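Local structure of putative anti-sigma factor antagonist TM_1081 (Thermotoga maritima, 3F43) at residues L25-E30 / S60-I65; L31-A36 / D66-G71; K54-L59 / A88-N93. The protein probably acts as an anti-anti-sigma factor, counteracting an anti-sigma factor so that a sigma factor is released from inhibition. One frame throughout, in Å; residues are numbered along the deposited sequence. Where two conformers were deposited one is given.

Contact 1: residues L25-E30 / S60-I65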
ATOM      1  N   LEU A  25      10.898  15.680  -4.214  1.00 19.69           N
ATOM      2  CA  LEU A  25      10.575  14.819  -5.342  1.00 21.54           C
ATOM      3  C   LEU A  25       9.401  15.403  -6.104  1.00 20.28           C
ATOM      4  O   LEU A  25       8.342  15.672  -5.523  1.00 22.26           O
ATOM      5  CB  LEU A  25      10.186  13.409  -4.864  1.00 22.15           C
ATOM      6  CG  LEU A  25      11.214  12.657  -4.017  1.00 22.99           C
ATOM      7  CD1 LEU A  25      10.590  11.359  -3.409  1.00 23.76           C
ATOM      8  CD2 LEU A  25      12.521  12.429  -4.788  1.00 22.09           C
HETATM    9  N   MSE A  26       9.574  15.561  -7.406  1.00 20.30           N
HETATM   10  CA  MSE A  26       8.548  16.158  -8.255  1.00 20.70           C
HETATM   11  C   MSE A  26       8.224  15.299  -9.485  1.00 20.34           C
HETATM   12  O   MSE A  26       8.487  15.705 -10.619  1.00 20.81           O
HETATM   13  CB  MSE A  26       8.966  17.544  -8.682  1.00 22.77           C
HETATM   14  CG  MSE A  26       9.174  18.527  -7.502  1.00 23.94           C
HETATM   15 SE   MSE A  26      10.108  20.146  -7.902  0.75 20.99          SE
HETATM   16  CE  MSE A  26      11.894  19.396  -8.022  1.00 25.02           C
ATOM     17  N   PRO A  27       7.622  14.107  -9.252  1.00 21.74           N
ATOM     18  CA  PRO A  27       7.253  13.270 -10.419  1.00 21.76           C
ATOM     19  C   PRO A  27       6.345  14.035 -11.349  1.00 25.70           C
ATOM     20  O   PRO A  27       5.424  14.726 -10.914  1.00 23.10           O
ATOM     21  CB  PRO A  27       6.542  12.061  -9.800  1.00 22.09           C
ATOM     22  CG  PRO A  27       6.143  12.522  -8.420  1.00 23.19           C
ATOM     23  CD  PRO A  27       7.237  13.480  -7.983  1.00 22.52           C
ATOM     24  N   ASN A  28       6.623  13.945 -12.639  1.00 24.97           N
ATOM     25  CA  ASN A  28       5.916  14.784 -13.610  1.00 27.21           C
ATOM     26  C   ASN A  28       4.877  14.008 -14.405  1.00 30.15           C
ATOM     27  O   ASN A  28       4.239  14.562 -15.304  1.00 30.93           O
ATOM     28  CB  ASN A  28       6.890  15.515 -14.540  1.00 27.73           C
ATOM     29  CG  ASN A  28       7.792  14.595 -15.298  1.00 30.30           C
ATOM     30  OD1 ASN A  28       7.586  13.388 -15.330  1.00 36.03           O
ATOM     31  ND2 ASN A  28       8.843  15.164 -15.898  1.00 37.24           N
ATOM     32  N   LYS A  29       4.748  12.741 -14.057  1.00 34.66           N
ATOM     33  CA  LYS A  29       3.811  11.817 -14.621  1.00 40.42           C
ATOM     34  C   LYS A  29       3.167  10.962 -13.525  1.00 38.69           C
ATOM     35  O   LYS A  29       3.566  10.936 -12.355  1.00 38.97           O
ATOM     36  CB  LYS A  29       4.541  10.877 -15.600  1.00 41.19           C
ATOM     37  CG  LYS A  29       5.066  11.551 -16.848  1.00 46.29           C
ATOM     38  CD  LYS A  29       5.817  10.559 -17.754  1.00 47.46           C
ATOM     39  CE  LYS A  29       7.259  10.341 -17.299  1.00 58.07           C
ATOM     40  NZ  LYS A  29       8.122  11.538 -17.567  1.00 57.25           N
ATOM     41  N   GLU A  30       2.169  10.231 -13.954  1.00 40.28           N
ATOM     42  CA  GLU A  30       1.408   9.372 -13.109  1.00 39.78           C
ATOM     43  C   GLU A  30       2.297   8.414 -12.302  1.00 36.28           C
ATOM     44  O   GLU A  30       3.258   7.878 -12.823  1.00 41.11           O
ATOM     45  CB  GLU A  30       0.454   8.569 -14.015  1.00 41.67           C
ATOM     46  CG  GLU A  30      -0.629   7.873 -13.291  1.00 49.39           C
ATOM     47  CD  GLU A  30      -1.176   8.741 -12.228  1.00 55.84           C
ATOM     48  OE1 GLU A  30      -1.895   9.709 -12.580  1.00 61.95           O
ATOM     49  OE2 GLU A  30      -0.824   8.479 -11.055  1.00 44.28           O
ATOM     50  N   SER A  60       1.812  17.687  -7.486  1.00 20.60           N
ATOM     51  CA  SER A  60       1.183  18.616  -8.389  1.00 20.80           C
ATOM     52  C   SER A  60       0.845  18.037  -9.761  1.00 20.34           C
ATOM     53  O   SER A  60      -0.202  18.373 -10.329  1.00 21.07           O
ATOM     54  CB  SER A  60       2.111  19.838  -8.592  1.00 21.73           C
ATOM     55  OG  SER A  60       2.458  20.411  -7.344  1.00 22.81           O
ATOM     56  N   ASP A  61       1.730  17.164 -10.269  1.00 19.74           N
ATOM     57  CA  ASP A  61       1.584  16.643 -11.632  1.00 20.36           C
ATOM     58  C   ASP A  61       1.155  15.176 -11.632  1.00 22.64           C
ATOM     59  O   ASP A  61       1.167  14.549 -12.680  1.00 28.20           O
ATOM     60  CB  ASP A  61       2.897  16.801 -12.382  1.00 20.14           C
ATOM     61  CG  ASP A  61       3.276  18.230 -12.547  1.00 21.39           C
ATOM     62  OD1 ASP A  61       2.441  19.006 -12.997  1.00 20.30           O
ATOM     63  OD2 ASP A  61       4.416  18.587 -12.197  1.00 31.85           O
ATOM     64  N   VAL A  62       0.747  14.665 -10.479  1.00 20.67           N
ATOM     65  CA  VAL A  62       0.262  13.299 -10.360  1.00 23.94           C
ATOM     66  C   VAL A  62      -1.277  13.310 -10.408  1.00 24.59           C
ATOM     67  O   VAL A  62      -1.909  13.786  -9.483  1.00 26.33           O
ATOM     68  CB  VAL A  62       0.819  12.650  -9.087  1.00 22.76           C
ATOM     69  CG1 VAL A  62       0.208  11.210  -8.927  1.00 25.22           C
ATOM     70  CG2 VAL A  62       2.379  12.564  -9.138  1.00 23.89           C
ATOM     71  N   GLU A  63      -1.883  12.816 -11.495  1.00 26.58           N
ATOM     72  CA  GLU A  63      -3.332  12.925 -11.724  1.00 27.39           C
ATOM     73  C   GLU A  63      -4.194  12.091 -10.778  1.00 24.81           C
ATOM     74  O   GLU A  63      -5.257  12.526 -10.331  1.00 25.01           O
ATOM     75  CB  GLU A  63      -3.680  12.598 -13.182  1.00 28.51           C
ATOM     76  CG  GLU A  63      -5.170  12.787 -13.579  1.00 36.42           C
ATOM     77  CD  GLU A  63      -5.796  14.101 -13.068  1.00 53.79           C
ATOM     78  OE1 GLU A  63      -5.147  15.172 -13.200  1.00 53.37           O
ATOM     79  OE2 GLU A  63      -6.938  14.051 -12.535  1.00 58.02           O
ATOM     80  N   SER A  64      -3.684  10.924 -10.411  1.00 26.69           N
ATOM     81  CA  SER A  64      -4.385  10.011  -9.526  1.00 27.34           C
ATOM     82  C   SER A  64      -3.345   9.070  -8.930  1.00 25.35           C
ATOM     83  O   SER A  64      -2.234   8.954  -9.443  1.00 25.58           O
ATOM     84  CB  SER A  64      -5.424   9.187 -10.291  1.00 26.93           C
ATOM     85  OG  SER A  64      -4.781   8.284 -11.164  1.00 32.78           O
ATOM     86  N   ILE A  65      -3.701   8.434  -7.827  1.00 26.57           N
ATOM     87  CA  ILE A  65      -2.888   7.361  -7.273  1.00 25.83           C
ATOM     88  C   ILE A  65      -3.738   6.113  -7.139  1.00 23.85           C
ATOM     89  O   ILE A  65      -4.969   6.180  -7.020  1.00 26.26           O
ATOM     90  CB  ILE A  65      -2.249   7.698  -5.905  1.00 26.40           C
ATOM     91  CG1 ILE A  65      -3.327   8.139  -4.917  1.00 27.88           C
ATOM     92  CG2 ILE A  65      -1.094   8.781  -6.077  1.00 26.73           C
ATOM     93  CD1 ILE A  65      -2.851   8.243  -3.428  1.00 26.60           C
TER
HETATM   94  O   HOH W   1       4.210  16.123  -9.066  1.00 20.40           O
HETATM   95  O   HOH W   2      -0.528  11.879 -13.656  1.00 45.82           O
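The backbones of N28 and D61 come within 5.1 Å at their CA atoms, and those of E30 and V62 within 4.9 Å, where two loops of the STAS fold run beside each other. Segment 25-30 leaves strand 22-25 and segment 60-65 leaves strand 54-58, each on its way to a helix. Apart from L25, which still lies in its strand, neither segment is regular, and side chains and waters do most of the joining. In the buried part, P27 sets its CG 3.8 Å from CG2 of V62, the two side chains crossing obliquely, and P27 also rests on L57 of the neighbouring strand. Nearby, CB of D61 lies against the backbone of P27 and N28. E30 reaches back to the other loop by a bend: CG stands anti to the backbone N (chi1 -166°), and the turn at chi2 brings OE1 to S64 N. The S64 N donates to E30 OE1 at 3.1 Å, with an N-H...O angle of 138°, on the syn side of the carboxylate and somewhat out of its plane. The placement of OE2 is doubtful, because the model puts it too near the S64 carbonyl. Water 2 links E30 OE1 to E63 N. Water 1 does likewise farther back, donating to P27 O at 2.6 Å and accepting from D61 N at 2.9 Å.

Contact 2: residues L31-A36 / D66-G71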
ATOM      1  N   LEU A  31       1.985   8.265 -11.014  0.50 33.81           N
ATOM      2  CA  LEU A  31       2.591   7.240 -10.164  0.50 31.97           C
ATOM      3  C   LEU A  31       1.528   6.203  -9.903  0.50 31.66           C
ATOM      4  O   LEU A  31       0.492   6.507  -9.283  0.50 34.06           O
ATOM      5  CB  LEU A  31       3.035   7.822  -8.830  0.50 32.22           C
ATOM      6  CG  LEU A  31       4.240   8.731  -8.881  0.50 30.87           C
ATOM      7  CD1 LEU A  31       4.532   9.175  -7.455  0.50 30.47           C
ATOM      8  CD2 LEU A  31       5.408   7.995  -9.543  0.50 26.26           C
ATOM      9  N   ASN A  32       1.760   4.997 -10.408  1.00 26.61           N
ATOM     10  CA  ASN A  32       0.734   3.929 -10.413  1.00 26.61           C
ATOM     11  C   ASN A  32       1.414   2.578 -10.574  1.00 24.31           C
ATOM     12  O   ASN A  32       2.642   2.530 -10.533  1.00 22.21           O
ATOM     13  CB  ASN A  32      -0.318   4.192 -11.495  1.00 26.97           C
ATOM     14  CG  ASN A  32       0.280   4.206 -12.922  1.00 31.79           C
ATOM     15  OD1 ASN A  32       1.320   3.583 -13.191  1.00 30.38           O
ATOM     16  ND2 ASN A  32      -0.389   4.911 -13.852  1.00 37.35           N
ATOM     17  N   ILE A  33       0.645   1.515 -10.738  1.00 20.36           N
ATOM     18  CA  ILE A  33       1.142   0.146 -10.852  1.00 21.14           C
ATOM     19  C   ILE A  33       2.281   0.000 -11.869  1.00 21.66           C
ATOM     20  O   ILE A  33       3.207  -0.766 -11.641  1.00 21.23           O
ATOM     21  CB  ILE A  33      -0.009  -0.860 -11.147  1.00 18.73           C
ATOM     22  CG1 ILE A  33       0.477  -2.303 -11.137  1.00 21.61           C
ATOM     23  CG2 ILE A  33      -0.783  -0.515 -12.453  1.00 21.25           C
ATOM     24  CD1 ILE A  33      -0.645  -3.329 -11.123  1.00 21.12           C
ATOM     25  N   GLU A  34       2.229   0.723 -12.975  1.00 22.50           N
ATOM     26  CA  GLU A  34       3.265   0.562 -13.991  1.00 21.92           C
ATOM     27  C   GLU A  34       4.666   1.030 -13.568  1.00 23.05           C
ATOM     28  O   GLU A  34       5.679   0.364 -13.970  1.00 21.60           O
ATOM     29  CB  GLU A  34       2.853   1.256 -15.290  1.00 20.47           C
ATOM     30  CG  GLU A  34       1.746   0.524 -16.032  1.00 26.92           C
ATOM     31  CD  GLU A  34       1.386   1.121 -17.398  1.00 30.03           C
ATOM     32  OE1 GLU A  34       1.263   2.365 -17.502  1.00 44.55           O
ATOM     33  OE2 GLU A  34       1.188   0.327 -18.350  1.00 48.08           O
ATOM     34  N   ASN A  35       4.731   2.112 -12.793  1.00 19.26           N
ATOM     35  CA  ASN A  35       6.005   2.705 -12.344  1.00 20.22           C
ATOM     36  C   ASN A  35       6.303   2.665 -10.854  1.00 18.88           C
ATOM     37  O   ASN A  35       7.347   3.150 -10.393  1.00 21.41           O
ATOM     38  CB  ASN A  35       6.240   4.089 -12.957  1.00 21.14           C
ATOM     39  CG  ASN A  35       5.314   5.115 -12.433  1.00 27.21           C
ATOM     40  OD1 ASN A  35       4.411   4.798 -11.649  1.00 29.33           O
ATOM     41  ND2 ASN A  35       5.524   6.379 -12.851  1.00 29.91           N
ATOM     42  N   ALA A  36       5.382   2.105 -10.058  1.00 20.28           N
ATOM     43  CA  ALA A  36       5.514   2.188  -8.619  1.00 20.41           C
ATOM     44  C   ALA A  36       6.792   1.559  -8.091  1.00 19.51           C
ATOM     45  O   ALA A  36       7.496   2.178  -7.330  1.00 23.18           O
ATOM     46  CB  ALA A  36       4.282   1.602  -7.903  1.00 22.05           C
ATOM     47  N   ASP A  66      -3.058   4.982  -7.164  1.00 21.00           N
ATOM     48  CA  ASP A  66      -3.682   3.669  -7.037  1.00 21.62           C
ATOM     49  C   ASP A  66      -3.096   2.933  -5.840  1.00 19.01           C
ATOM     50  O   ASP A  66      -2.284   3.503  -5.071  1.00 21.74           O
ATOM     51  CB  ASP A  66      -3.644   2.900  -8.386  1.00 21.39           C
ATOM     52  CG  ASP A  66      -2.249   2.348  -8.788  1.00 20.07           C
ATOM     53  OD1 ASP A  66      -1.323   2.350  -7.957  1.00 19.18           O
ATOM     54  OD2 ASP A  66      -2.156   1.876  -9.978  1.00 22.06           O
ATOM     55  N   SER A  67      -3.480   1.664  -5.654  1.00 20.20           N
ATOM     56  CA  SER A  67      -3.055   0.929  -4.473  1.00 19.93           C
ATOM     57  C   SER A  67      -1.551   0.724  -4.452  1.00 19.58           C
ATOM     58  O   SER A  67      -0.940   0.690  -3.383  1.00 20.08           O
ATOM     59  CB  SER A  67      -3.780  -0.413  -4.367  1.00 20.01           C
ATOM     60  OG  SER A  67      -3.428  -1.297  -5.415  1.00 20.17           O
ATOM     61  N   PHE A  68      -0.950   0.593  -5.636  1.00 19.28           N
ATOM     62  CA  PHE A  68       0.497   0.432  -5.735  1.00 21.50           C
ATOM     63  C   PHE A  68       1.244   1.688  -5.405  1.00 22.99           C
ATOM     64  O   PHE A  68       2.238   1.633  -4.647  1.00 26.04           O
ATOM     65  CB  PHE A  68       0.907  -0.107  -7.133  1.00 21.13           C
ATOM     66  CG  PHE A  68       0.765  -1.587  -7.272  1.00 22.08           C
ATOM     67  CD1 PHE A  68      -0.476  -2.194  -7.195  1.00 24.79           C
ATOM     68  CD2 PHE A  68       1.872  -2.372  -7.503  1.00 24.04           C
ATOM     69  CE1 PHE A  68      -0.594  -3.562  -7.297  1.00 26.23           C
ATOM     70  CE2 PHE A  68       1.753  -3.733  -7.646  1.00 21.72           C
ATOM     71  CZ  PHE A  68       0.524  -4.338  -7.538  1.00 21.54           C
ATOM     72  N   SER A  69       0.772   2.839  -5.857  1.00 23.26           N
ATOM     73  CA  SER A  69       1.474   4.083  -5.482  1.00 28.70           C
ATOM     74  C   SER A  69       1.249   4.369  -3.985  1.00 27.45           C
ATOM     75  O   SER A  69       2.152   4.863  -3.280  1.00 26.84           O
ATOM     76  CB  SER A  69       1.164   5.273  -6.401  1.00 37.90           C
ATOM     77  OG  SER A  69      -0.139   5.280  -6.969  1.00 26.09           O
ATOM     78  N   LEU A  70       0.098   3.981  -3.454  1.00 24.96           N
ATOM     79  CA  LEU A  70      -0.105   4.097  -2.012  1.00 26.64           C
ATOM     80  C   LEU A  70       0.867   3.203  -1.252  1.00 24.12           C
ATOM     81  O   LEU A  70       1.422   3.598  -0.222  1.00 24.77           O
ATOM     82  CB  LEU A  70      -1.516   3.709  -1.581  1.00 29.04           C
ATOM     83  CG  LEU A  70      -2.559   4.785  -1.587  1.00 34.53           C
ATOM     84  CD1 LEU A  70      -3.940   4.133  -1.299  1.00 35.33           C
ATOM     85  CD2 LEU A  70      -2.200   5.886  -0.555  1.00 28.99           C
ATOM     86  N   GLY A  71       1.088   1.980  -1.727  1.00 24.44           N
ATOM     87  CA  GLY A  71       2.033   1.089  -1.080  1.00 25.62           C
ATOM     88  C   GLY A  71       3.440   1.677  -1.039  1.00 25.34           C
ATOM     89  O   GLY A  71       4.152   1.558  -0.030  1.00 25.04           O
TER
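I33 presents its side chain to both D66 and F68, where the turn leading into helix 36-48 meets the first turn of helix 67-83. From CB, which is 3.7 Å from D66 OD2, the side chain divides. CG2 stays beside the same carboxylate oxygen, whereas CG1, anti to the backbone N (chi1 -175°), is carried over the F68 ring. It stands 3.8 Å from the ring centroid and only 6° off the normal, a CH-pi contact over one face. CD1 continues across that face to end 3.8 Å from F68 CE1. A36 CB adds a second patch against F68 CB.

The polar half centres on D66. Its OD2 accepts from I33 N at 2.9 Å on the syn side, while OD1 takes S69 N and, weakly, F68 N. In return S69 OG accepts from D66 N and donates to L31 O at 2.7 Å, meeting that oxygen from above the carbonyl plane. An alanine in place of D66 would probably leave the N-H groups of I33 and S69, and the weakly bound one of F68, without these acceptors, and so undo the helix cap and one of the two hydrogen bonds to 31-36. F68 also packs on I108 of the second subunit. The reciprocal bonds of D66 and S69 make a capping box, an N-terminal helix cap, and the residue it places first in the helix, S67, is, by similarity, probably the phosphoserine of this anti-sigma-factor antagonist, unmodified in this structure.

Contact 3: residues K54-L59 / A88-N93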
ATOM      1  N   LYS A  54      14.761  13.294   4.966  1.00 24.22           N
ATOM      2  CA  LYS A  54      13.806  14.396   4.919  1.00 21.55           C
ATOM      3  C   LYS A  54      13.359  14.531   3.462  1.00 23.32           C
ATOM      4  O   LYS A  54      14.170  14.898   2.594  1.00 22.79           O
ATOM      5  CB  LYS A  54      14.404  15.704   5.420  1.00 23.05           C
ATOM      6  CG  LYS A  54      14.855  15.711   6.877  1.00 24.33           C
ATOM      7  CD  LYS A  54      15.567  17.033   7.239  1.00 25.32           C
ATOM      8  N   ILE A  55      12.098  14.203   3.198  1.00 21.51           N
ATOM      9  CA  ILE A  55      11.571  14.099   1.835  1.00 21.82           C
ATOM     10  C   ILE A  55      10.206  14.729   1.722  1.00 22.84           C
ATOM     11  O   ILE A  55       9.345  14.534   2.572  1.00 22.25           O
ATOM     12  CB  ILE A  55      11.469  12.597   1.364  1.00 23.64           C
ATOM     13  CG1 ILE A  55      12.877  11.964   1.402  1.00 25.29           C
ATOM     14  CG2 ILE A  55      10.797  12.452  -0.005  1.00 24.38           C
ATOM     15  CD1 ILE A  55      12.950  10.580   0.763  1.00 26.44           C
ATOM     16  N   PHE A  56      10.036  15.527   0.666  1.00 19.74           N
ATOM     17  CA  PHE A  56       8.740  16.033   0.252  1.00 22.40           C
ATOM     18  C   PHE A  56       8.377  15.272  -1.027  1.00 21.95           C
ATOM     19  O   PHE A  56       9.148  15.297  -1.997  1.00 23.47           O
ATOM     20  CB  PHE A  56       8.747  17.511  -0.117  1.00 23.18           C
ATOM     21  CG  PHE A  56       9.105  18.468   0.982  1.00 21.88           C
ATOM     22  CD1 PHE A  56       9.180  18.100   2.329  1.00 21.95           C
ATOM     23  CD2 PHE A  56       9.361  19.811   0.648  1.00 26.71           C
ATOM     24  CE1 PHE A  56       9.521  19.029   3.310  1.00 25.40           C
ATOM     25  CE2 PHE A  56       9.685  20.728   1.615  1.00 26.89           C
ATOM     26  CZ  PHE A  56       9.754  20.337   2.965  1.00 22.88           C
ATOM     27  N   LEU A  57       7.199  14.658  -1.070  1.00 21.72           N
ATOM     28  CA  LEU A  57       6.715  14.072  -2.292  1.00 21.51           C
ATOM     29  C   LEU A  57       5.650  15.038  -2.832  1.00 22.48           C
ATOM     30  O   LEU A  57       4.516  15.132  -2.334  1.00 20.71           O
ATOM     31  CB  LEU A  57       6.186  12.648  -2.086  1.00 22.23           C
ATOM     32  CG  LEU A  57       5.459  12.027  -3.285  1.00 21.94           C
ATOM     33  CD1 LEU A  57       6.416  11.971  -4.508  1.00 24.24           C
ATOM     34  CD2 LEU A  57       4.959  10.644  -2.890  1.00 23.72           C
ATOM     35  N   VAL A  58       6.057  15.786  -3.849  1.00 20.45           N
ATOM     36  CA  VAL A  58       5.235  16.804  -4.470  1.00 18.73           C
ATOM     37  C   VAL A  58       4.363  16.121  -5.536  1.00 20.91           C
ATOM     38  O   VAL A  58       4.879  15.450  -6.442  1.00 21.21           O
ATOM     39  CB  VAL A  58       6.103  17.912  -5.074  1.00 19.41           C
ATOM     40  CG1 VAL A  58       5.195  18.954  -5.816  1.00 21.88           C
ATOM     41  CG2 VAL A  58       6.946  18.616  -3.973  1.00 21.61           C
ATOM     42  N   LEU A  59       3.062  16.303  -5.397  1.00 21.71           N
ATOM     43  CA  LEU A  59       2.053  15.606  -6.193  1.00 22.04           C
ATOM     44  C   LEU A  59       1.308  16.476  -7.227  1.00 20.17           C
ATOM     45  O   LEU A  59       0.313  16.077  -7.806  1.00 19.46           O
ATOM     46  CB  LEU A  59       1.064  14.916  -5.226  1.00 23.68           C
ATOM     47  CG  LEU A  59       1.676  13.862  -4.316  1.00 26.19           C
ATOM     48  CD1 LEU A  59       0.679  13.385  -3.243  1.00 26.86           C
ATOM     49  CD2 LEU A  59       2.105  12.699  -5.167  1.00 23.12           C
ATOM     50  N   ALA A  88       6.629  14.512   4.025  1.00 22.67           N
ATOM     51  CA  ALA A  88       5.385  15.202   3.732  1.00 20.68           C
ATOM     52  C   ALA A  88       4.943  15.015   2.313  1.00 21.45           C
ATOM     53  O   ALA A  88       5.774  14.905   1.419  1.00 22.81           O
ATOM     54  CB  ALA A  88       5.486  16.717   3.995  1.00 22.88           C
ATOM     55  N   LEU A  89       3.617  14.932   2.148  1.00 22.77           N
ATOM     56  CA  LEU A  89       2.991  14.957   0.836  1.00 22.51           C
ATOM     57  C   LEU A  89       2.634  16.408   0.563  1.00 23.19           C
ATOM     58  O   LEU A  89       2.175  17.113   1.451  1.00 24.22           O
ATOM     59  CB  LEU A  89       1.744  14.066   0.783  1.00 23.04           C
ATOM     60  CG  LEU A  89       1.960  12.621   1.220  1.00 23.25           C
ATOM     61  CD1 LEU A  89       0.674  11.800   1.144  1.00 25.20           C
ATOM     62  CD2 LEU A  89       3.075  11.961   0.415  1.00 22.79           C
ATOM     63  N   VAL A  90       2.857  16.871  -0.668  1.00 22.02           N
ATOM     64  CA  VAL A  90       2.659  18.267  -1.031  1.00 22.47           C
ATOM     65  C   VAL A  90       1.815  18.371  -2.282  1.00 21.63           C
ATOM     66  O   VAL A  90       2.055  17.664  -3.277  1.00 22.38           O
ATOM     67  CB  VAL A  90       4.019  19.008  -1.241  1.00 20.56           C
ATOM     68  CG1 VAL A  90       3.801  20.487  -1.439  1.00 19.17           C
ATOM     69  CG2 VAL A  90       4.928  18.786  -0.014  1.00 21.71           C
ATOM     70  N   SER A  91       0.827  19.249  -2.237  1.00 20.75           N
ATOM     71  CA  SER A  91      -0.035  19.542  -3.393  1.00 20.99           C
ATOM     72  C   SER A  91      -0.819  18.378  -4.035  1.00 22.70           C
ATOM     73  O   SER A  91      -0.941  18.313  -5.257  1.00 22.41           O
ATOM     74  CB  SER A  91       0.797  20.289  -4.472  1.00 22.48           C
ATOM     75  OG  SER A  91       1.594  21.287  -3.892  1.00 23.04           O
ATOM     76  N   PRO A  92      -1.451  17.498  -3.212  1.00 21.58           N
ATOM     77  CA  PRO A  92      -2.324  16.507  -3.832  1.00 22.69           C
ATOM     78  C   PRO A  92      -3.514  17.195  -4.472  1.00 22.52           C
ATOM     79  O   PRO A  92      -4.103  18.125  -3.897  1.00 23.39           O
ATOM     80  CB  PRO A  92      -2.772  15.646  -2.631  1.00 23.57           C
ATOM     81  CG  PRO A  92      -2.770  16.604  -1.499  1.00 22.19           C
ATOM     82  CD  PRO A  92      -1.508  17.426  -1.737  1.00 23.81           C
ATOM     83  N   ASN A  93      -3.883  16.741  -5.660  1.00 24.50           N
ATOM     84  CA  ASN A  93      -5.090  17.236  -6.306  1.00 24.35           C
ATOM     85  C   ASN A  93      -6.329  16.648  -5.613  1.00 23.03           C
ATOM     86  O   ASN A  93      -6.211  15.933  -4.610  1.00 23.67           O
ATOM     87  CB  ASN A  93      -5.050  16.984  -7.817  1.00 27.36           C
ATOM     88  CG  ASN A  93      -5.293  15.548  -8.199  1.00 27.24           C
ATOM     89  OD1 ASN A  93      -5.716  14.744  -7.374  1.00 30.04           O
ATOM     90  ND2 ASN A  93      -5.062  15.224  -9.462  1.00 30.13           N
TER
HETATM   91  O   HOH W   3      -2.075  15.021  -7.062  1.00 21.21           O
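F56, L57 and V58 pair in parallel with A88, L89 and V90, in neighbouring central strands whose axes approach to 4.7 Å and run at 29° to each other. The bonding follows the parallel pattern, using alternate residues: I55, L57 and L59 on one segment, A88 and V90 on the other. L57 is gripped twice, its N donating to A88 O at 2.9 Å and its O accepting from V90 N.

On the face carrying F56, V58, A88 and V90, small and large groups interlock. The F56 ring reaches past the low bump of A88, with CD1 4.3 Å from A88 CB, while V90 CG2 fits beside F56 at 4.0 Å from its CB. V90 thus lies between F56 and V58, whose CG2 is 4.0 Å from V90 CB. Helix 115-123 closes over this face, with I115 on both valines and A118 and M119 on F56.

The face of L57 and L89 is shaped differently. These leucines lie side by side, pointing the same way, and their CD2 atoms touch at 4.0 Å, although L57 has CG anti to the backbone N (chi1 171°) and L89 has it anti to the carbonyl carbon. L59 then fills the notch at the strand ends: its CD1 is 4.2 Å from both L89 CB and P92 CB. Its N-H still continues the bonding pattern past the strand end, L59 N donating to V90 O at 2.7 Å, but S91, with phi at 58°, turns its chain out of strand geometry. Water 3 bridges L59 O and N93 N beyond. Two adjacent parallel strands joined through helix 67-83 form a beta-alpha-beta crossover, here at the core of the STAS domain sheet.

How the contacts relate
From the N terminus, 25-30 and 31-36 run on from strand 22-25 and meet partners later in the chain. Contacts 1 and 2 each close a loop of 29 residues when 60-65 and 66-71 return past helix 36-48 and strand 54-58. Contact 3 begins inside both loops, at 54-59, and closes after helix 67-83, so all three cross and none nests within another. Contacts 1 and 2 are joined by E30 O to N35 ND2, and contacts 1 and 3 by L25 O to V58 N and E63 O to N93 ND2. Contacts 2 and 3 do not touch, but helix 67-83, which begins in contact 2, leads along the chain to strand 86-90 of contact 3. Together they tie the central strands to the loops and helix starts at one end of the sheet.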